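Local coordinates for nascent polypeptide-associated complex protein (Methanothermobacter marburgensis, PDB 1TR8) that probably contacts nascent polypeptides as they emerge from the ribosome, acting as a homodimeric chaperone that binds ribosomal RNA, at residues Ile30-Lys35 against Lys52-Ser57; Arg15-Val20 against Pro34-Met39. All coordinates share one frame; numbering follows the deposited sequence.

Contact 1. Residues Ile30-Lys35 against Lys52-Ser57; sequences IIKNPK and KARERS
I30 reaches across to R56 and sets its terminal CD1 over the centre of one face of the guanidinium, 3.4 Å above the plane. The two side chains cross at about a right angle, and the same methyl lies 3.5 Å from R56 CB, so the isoleucine tip rests in the bend of the arginine. That bend comes at chi3 (67°), which folds the guanidinium back over I30; a salt bridge from R56 NH2 to E28 holds its far end. The backbones of I30 and R54 form an antiparallel hydrogen-bonded pair, I30 N to R54 O at 2.7 Å and nearly straight (171°), R54 N to I30 O at 2.9 Å. K32, bent at chi2 and chi3, runs across the extended R54 chain and brings NZ to 3.5 Å from R54 CD. Its ammonium also lies 4.0 Å from R54 NH1, a pairing of like charges that is probably unfavourable. I31 CG1 meets A53 CB at 4.2 Å, and Y47 of the third subunit packs on both residues. Strands 27-32 and 53-61 are antiparallel neighbours in a NAC-domain sheet, which R54 and E55 carry on into a strand of the second subunit.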
loop_
_atom_site.group_PDB
_atom_site.type_symbol
_atom_site.label_atom_id
_atom_site.label_comp_id
_atom_site.label_asym_id
_atom_site.label_seq_id
_atom_site.Cartn_x
_atom_site.Cartn_y
_atom_site.Cartn_z
ATOM N N ILE A 30 -6.614 -3.087 -10.450
ATOM C CA ILE A 30 -6.264 -1.706 -10.706
ATOM C C ILE A 30 -7.240 -1.130 -11.729
ATOM O O ILE A 30 -7.441 -1.718 -12.803
ATOM C CB ILE A 30 -4.803 -1.623 -11.259
ATOM C CG1 ILE A 30 -3.803 -2.165 -10.234
ATOM C CG2 ILE A 30 -4.417 -0.203 -11.641
ATOM C CD1 ILE A 30 -3.301 -3.513 -10.611
ATOM N N ILE A 31 -7.860 -0.004 -11.371
ATOM C CA ILE A 31 -8.713 0.745 -12.286
ATOM C C ILE A 31 -8.115 2.108 -12.588
ATOM O O ILE A 31 -8.024 2.966 -11.705
ATOM C CB ILE A 31 -10.116 0.922 -11.688
ATOM C CG1 ILE A 31 -10.626 -0.425 -11.183
ATOM C CG2 ILE A 31 -11.054 1.478 -12.752
ATOM C CD1 ILE A 31 -11.996 -0.370 -10.568
ATOM N N LYS A 32 -7.803 2.345 -13.853
ATOM C CA LYS A 32 -7.205 3.611 -14.273
ATOM C C LYS A 32 -8.244 4.675 -14.633
ATOM O O LYS A 32 -9.264 4.390 -15.234
ATOM C CB LYS A 32 -6.245 3.394 -15.444
ATOM C CG LYS A 32 -4.900 2.828 -14.994
ATOM C CD LYS A 32 -4.405 1.681 -15.873
ATOM C CE LYS A 32 -3.705 0.604 -15.030
ATOM N NZ LYS A 32 -3.130 -0.541 -15.828
ATOM N N ASN A 33 -8.008 5.895 -14.168
ATOM C CA ASN A 33 -8.893 7.010 -14.436
ATOM C C ASN A 33 -10.359 6.606 -14.301
ATOM O O ASN A 33 -11.165 6.764 -15.219
ATOM C CB ASN A 33 -8.594 7.586 -15.824
ATOM C CG ASN A 33 -7.214 8.233 -15.892
ATOM O OD1 ASN A 33 -6.372 7.859 -16.719
ATOM N ND2 ASN A 33 -6.972 9.197 -15.003
ATOM N N PRO A 34 -10.704 6.085 -13.136
ATOM C CA PRO A 34 -12.075 5.731 -12.853
ATOM C C PRO A 34 -12.952 6.937 -12.601
ATOM O O PRO A 34 -12.454 8.034 -12.326
ATOM C CB PRO A 34 -11.937 4.924 -11.565
ATOM C CG PRO A 34 -10.740 5.460 -10.925
ATOM C CD PRO A 34 -9.808 5.782 -12.010
ATOM N N LYS A 35 -14.256 6.721 -12.699
ATOM C CA LYS A 35 -15.234 7.647 -12.162
ATOM C C LYS A 35 -15.573 7.213 -10.729
ATOM O O LYS A 35 -15.789 6.030 -10.457
ATOM C CB LYS A 35 -16.481 7.653 -13.043
ATOM C CG LYS A 35 -17.609 8.458 -12.429
ATOM C CD LYS A 35 -18.396 9.262 -13.459
ATOM C CE LYS A 35 -19.165 10.353 -12.722
ATOM N NZ LYS A 35 -18.676 10.450 -11.293
ATOM N N LYS A 52 -12.581 0.542 -16.231
ATOM C CA LYS A 52 -12.112 -0.736 -16.727
ATOM C C LYS A 52 -11.014 -1.263 -15.804
ATOM O O LYS A 52 -10.084 -0.545 -15.419
ATOM C CB LYS A 52 -11.686 -0.612 -18.193
ATOM C CG LYS A 52 -12.826 -0.055 -19.060
ATOM C CD LYS A 52 -12.668 -0.327 -20.552
ATOM C CE LYS A 52 -13.491 -1.536 -21.039
ATOM N NZ LYS A 52 -13.005 -2.847 -20.486
ATOM N N ALA A 53 -11.180 -2.513 -15.394
ATOM C CA ALA A 53 -10.330 -3.120 -14.393
ATOM C C ALA A 53 -9.271 -3.999 -15.025
ATOM O O ALA A 53 -9.527 -4.660 -16.048
ATOM C CB ALA A 53 -11.171 -3.933 -13.453
ATOM N N ARG A 54 -8.091 -3.989 -14.403
ATOM C CA ARG A 54 -7.006 -4.916 -14.715
ATOM C C ARG A 54 -6.480 -5.589 -13.439
ATOM O O ARG A 54 -6.618 -5.057 -12.328
ATOM C CB ARG A 54 -5.853 -4.177 -15.394
ATOM C CG ARG A 54 -6.157 -3.677 -16.778
ATOM C CD ARG A 54 -4.919 -3.061 -17.455
ATOM N NE ARG A 54 -5.145 -2.796 -18.866
ATOM C CZ ARG A 54 -5.726 -1.697 -19.317
ATOM N NH1 ARG A 54 -6.120 -0.754 -18.468
ATOM N NH2 ARG A 54 -5.898 -1.521 -20.617
ATOM N N GLU A 55 -5.915 -6.779 -13.621
ATOM C CA GLU A 55 -5.428 -7.602 -12.526
ATOM C C GLU A 55 -3.926 -7.719 -12.538
ATOM O O GLU A 55 -3.322 -7.882 -13.589
ATOM C CB GLU A 55 -5.963 -9.014 -12.615
ATOM C CG GLU A 55 -7.455 -9.072 -12.446
ATOM C CD GLU A 55 -7.932 -10.486 -12.271
ATOM O OE1 GLU A 55 -7.337 -11.386 -12.914
ATOM O OE2 GLU A 55 -8.845 -10.659 -11.437
ATOM N N ARG A 56 -3.382 -7.770 -11.327
ATOM C CA ARG A 56 -1.946 -7.872 -11.055
ATOM C C ARG A 56 -1.773 -8.895 -9.950
ATOM O O ARG A 56 -2.269 -8.681 -8.855
ATOM C CB ARG A 56 -1.500 -6.521 -10.524
ATOM C CG ARG A 56 -0.045 -6.356 -10.386
ATOM C CD ARG A 56 0.318 -4.887 -10.357
ATOM N NE ARG A 56 -0.181 -4.237 -9.166
ATOM C CZ ARG A 56 -0.198 -2.930 -8.997
ATOM N NH1 ARG A 56 0.185 -2.136 -9.989
ATOM N NH2 ARG A 56 -0.631 -2.420 -7.854
ATOM N N SER A 57 -1.124 -10.014 -10.223
ATOM C CA SER A 57 -1.030 -11.080 -9.230
ATOM C C SER A 57 0.169 -10.880 -8.288
ATOM O O SER A 57 1.087 -10.120 -8.600
ATOM C CB SER A 57 -0.973 -12.442 -9.912
ATOM O OG SER A 57 0.312 -12.666 -10.445
#

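Contact 2. Residues Arg15-Val20 against Pro34-Met39; sequences RGVEEV and PKVNVM
P34 seats CG, the projecting corner of its ring, over the shallow groove where the methyls V17 CG1 and V20 CG2 meet, 3.8 Å from the first and 3.7 Å from the second. These two methyls make the floor of the hollow, and the backbone from V17 to E19 flanks the ring, P34 CD lying 3.9 Å from V17 O. V17 crosses the proline ring at about a right angle, whereas V20 meets it at a slant. The next knob along the strand is V36, whose CG2 lies 4.0 Å from V17 CG2 and 4.2 Å from V17 CG1, so one methyl faces the fork of the other valine. With V36 CG1 anti to the backbone N (chi1 -179°), CG2 is the branch left to face V17. V20 CG2 comes to 4.4 Å from V36 CG2, at the margin. With an alanine in place of P34 the CG corner is gone, which would probably open a gap above the two methyls and uncover them. V49 of strand 44-51 packs on both P34 and V20, L14 lies against V36, V17 packs on I22 of the third subunit, and V20 on V20 of that subunit. The arrangement is an apolar cluster of the NAC domain, packing the segment that leads into strand 19-23 against P34 and V36, where the chain enters strand 35-41 of another sheet.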
loop_
_atom_site.group_PDB
_atom_site.type_symbol
_atom_site.label_atom_id
_atom_site.label_comp_id
_atom_site.label_asym_id
_atom_site.label_seq_id
_atom_site.Cartn_x
_atom_site.Cartn_y
_atom_site.Cartn_z
ATOM N N ARG A 15 -13.367 14.119 -7.757
ATOM C CA ARG A 15 -12.730 14.549 -8.998
ATOM C C ARG A 15 -11.206 14.356 -8.955
ATOM O O ARG A 15 -10.589 14.414 -7.894
ATOM C CB ARG A 15 -13.104 16.022 -9.252
ATOM C CG ARG A 15 -12.824 16.496 -10.635
ATOM C CD ARG A 15 -13.372 17.882 -10.918
ATOM N NE ARG A 15 -12.705 18.537 -12.039
ATOM C CZ ARG A 15 -11.697 19.392 -11.925
ATOM N NH1 ARG A 15 -11.190 19.672 -10.732
ATOM N NH2 ARG A 15 -11.187 19.967 -13.019
ATOM N N GLY A 16 -10.617 14.062 -10.113
ATOM C CA GLY A 16 -9.155 13.942 -10.257
ATOM C C GLY A 16 -8.571 12.640 -9.741
ATOM O O GLY A 16 -7.447 12.619 -9.259
ATOM N N VAL A 17 -9.324 11.551 -9.830
ATOM C CA VAL A 17 -8.816 10.284 -9.369
ATOM C C VAL A 17 -8.022 9.659 -10.505
ATOM O O VAL A 17 -8.533 9.491 -11.607
ATOM C CB VAL A 17 -9.913 9.330 -8.863
ATOM C CG1 VAL A 17 -9.294 7.969 -8.485
ATOM C CG2 VAL A 17 -10.634 9.931 -7.652
ATOM N N GLU A 18 -6.748 9.383 -10.240
ATOM C CA GLU A 18 -5.855 8.823 -11.238
ATOM C C GLU A 18 -5.902 7.314 -11.275
ATOM O O GLU A 18 -5.740 6.729 -12.336
ATOM C CB GLU A 18 -4.417 9.313 -11.034
ATOM C CG GLU A 18 -4.300 10.810 -11.247
ATOM C CD GLU A 18 -2.887 11.331 -11.106
ATOM O OE1 GLU A 18 -1.995 10.575 -10.657
ATOM O OE2 GLU A 18 -2.670 12.502 -11.476
ATOM N N GLU A 19 -6.191 6.686 -10.145
ATOM C CA GLU A 19 -6.161 5.243 -10.055
ATOM C C GLU A 19 -6.818 4.814 -8.763
ATOM O O GLU A 19 -6.736 5.516 -7.734
ATOM C CB GLU A 19 -4.694 4.824 -10.091
ATOM C CG GLU A 19 -4.356 3.346 -10.122
ATOM C CD GLU A 19 -2.836 3.148 -10.229
ATOM O OE1 GLU A 19 -2.175 3.950 -10.918
ATOM O OE2 GLU A 19 -2.289 2.196 -9.657
ATOM N N VAL A 20 -7.460 3.656 -8.816
ATOM C CA VAL A 20 -7.936 2.963 -7.628
ATOM C C VAL A 20 -7.306 1.592 -7.691
ATOM O O VAL A 20 -7.247 0.978 -8.764
ATOM C CB VAL A 20 -9.457 2.822 -7.642
ATOM C CG1 VAL A 20 -9.934 1.857 -6.551
ATOM C CG2 VAL A 20 -10.077 4.202 -7.490
ATOM N N PRO A 34 -10.704 6.085 -13.136
ATOM C CA PRO A 34 -12.075 5.731 -12.853
ATOM C C PRO A 34 -12.952 6.937 -12.601
ATOM O O PRO A 34 -12.454 8.034 -12.326
ATOM C CB PRO A 34 -11.937 4.924 -11.565
ATOM C CG PRO A 34 -10.740 5.460 -10.925
ATOM C CD PRO A 34 -9.808 5.782 -12.010
ATOM N N LYS A 35 -14.256 6.721 -12.699
ATOM C CA LYS A 35 -15.234 7.647 -12.162
ATOM C C LYS A 35 -15.573 7.213 -10.729
ATOM O O LYS A 35 -15.789 6.030 -10.457
ATOM C CB LYS A 35 -16.481 7.653 -13.043
ATOM C CG LYS A 35 -17.609 8.458 -12.429
ATOM C CD LYS A 35 -18.396 9.262 -13.459
ATOM C CE LYS A 35 -19.165 10.353 -12.722
ATOM N NZ LYS A 35 -18.676 10.450 -11.293
ATOM N N VAL A 36 -15.574 8.163 -9.802
ATOM C CA VAL A 36 -15.749 7.846 -8.395
ATOM C C VAL A 36 -16.766 8.766 -7.718
ATOM O O VAL A 36 -16.701 9.985 -7.841
ATOM C CB VAL A 36 -14.420 7.927 -7.612
ATOM C CG1 VAL A 36 -14.643 7.568 -6.154
ATOM C CG2 VAL A 36 -13.346 7.042 -8.229
ATOM N N ASN A 37 -17.719 8.141 -7.033
ATOM C CA ASN A 37 -18.699 8.808 -6.192
ATOM C C ASN A 37 -18.490 8.420 -4.732
ATOM O O ASN A 37 -18.030 7.320 -4.431
ATOM C CB ASN A 37 -20.105 8.389 -6.614
ATOM C CG ASN A 37 -20.530 9.042 -7.907
ATOM O OD1 ASN A 37 -19.861 9.949 -8.396
ATOM N ND2 ASN A 37 -21.635 8.577 -8.481
ATOM N N VAL A 38 -18.857 9.316 -3.829
ATOM C CA VAL A 38 -18.715 9.061 -2.403
ATOM C C VAL A 38 -19.957 9.497 -1.612
ATOM O O VAL A 38 -20.656 10.433 -1.975
ATOM C CB VAL A 38 -17.434 9.734 -1.849
ATOM C CG1 VAL A 38 -17.519 11.222 -1.965
ATOM C CG2 VAL A 38 -17.182 9.330 -0.382
HETATM N N MSE A 39 -20.224 8.780 -0.530
HETATM C CA MSE A 39 -21.249 9.158 0.441
HETATM C C MSE A 39 -20.834 8.671 1.818
HETATM O O MSE A 39 -20.068 7.723 1.943
HETATM C CB MSE A 39 -22.615 8.575 0.083
HETATM C CG MSE A 39 -22.661 7.073 -0.091
HETATM SE SE MSE A 39 -24.406 6.452 0.480
HETATM C CE MSE A 39 -23.861 6.031 2.254
#

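In the fold
Contacts 1 and 2 meet at the turn after strand 27-32: they share P34 and K35, and their centres lie about 12 Å apart. That strand stands between its two neighbours in one sheet, taking strand 53-61 on one edge in contact 1 and, through I31 with V20, strand 19-23 on the other. Contact 1 is therefore neighbour pairing within a sheet, with backbone bonds together with long side chains, several of them charged. Contact 2 joins that sheet to the one containing strand 35-41 by apolar packing alone. Each mixes buried and exposed residues: isoleucines are buried in contact 1, valines in contact 2. Both touch the third subunit.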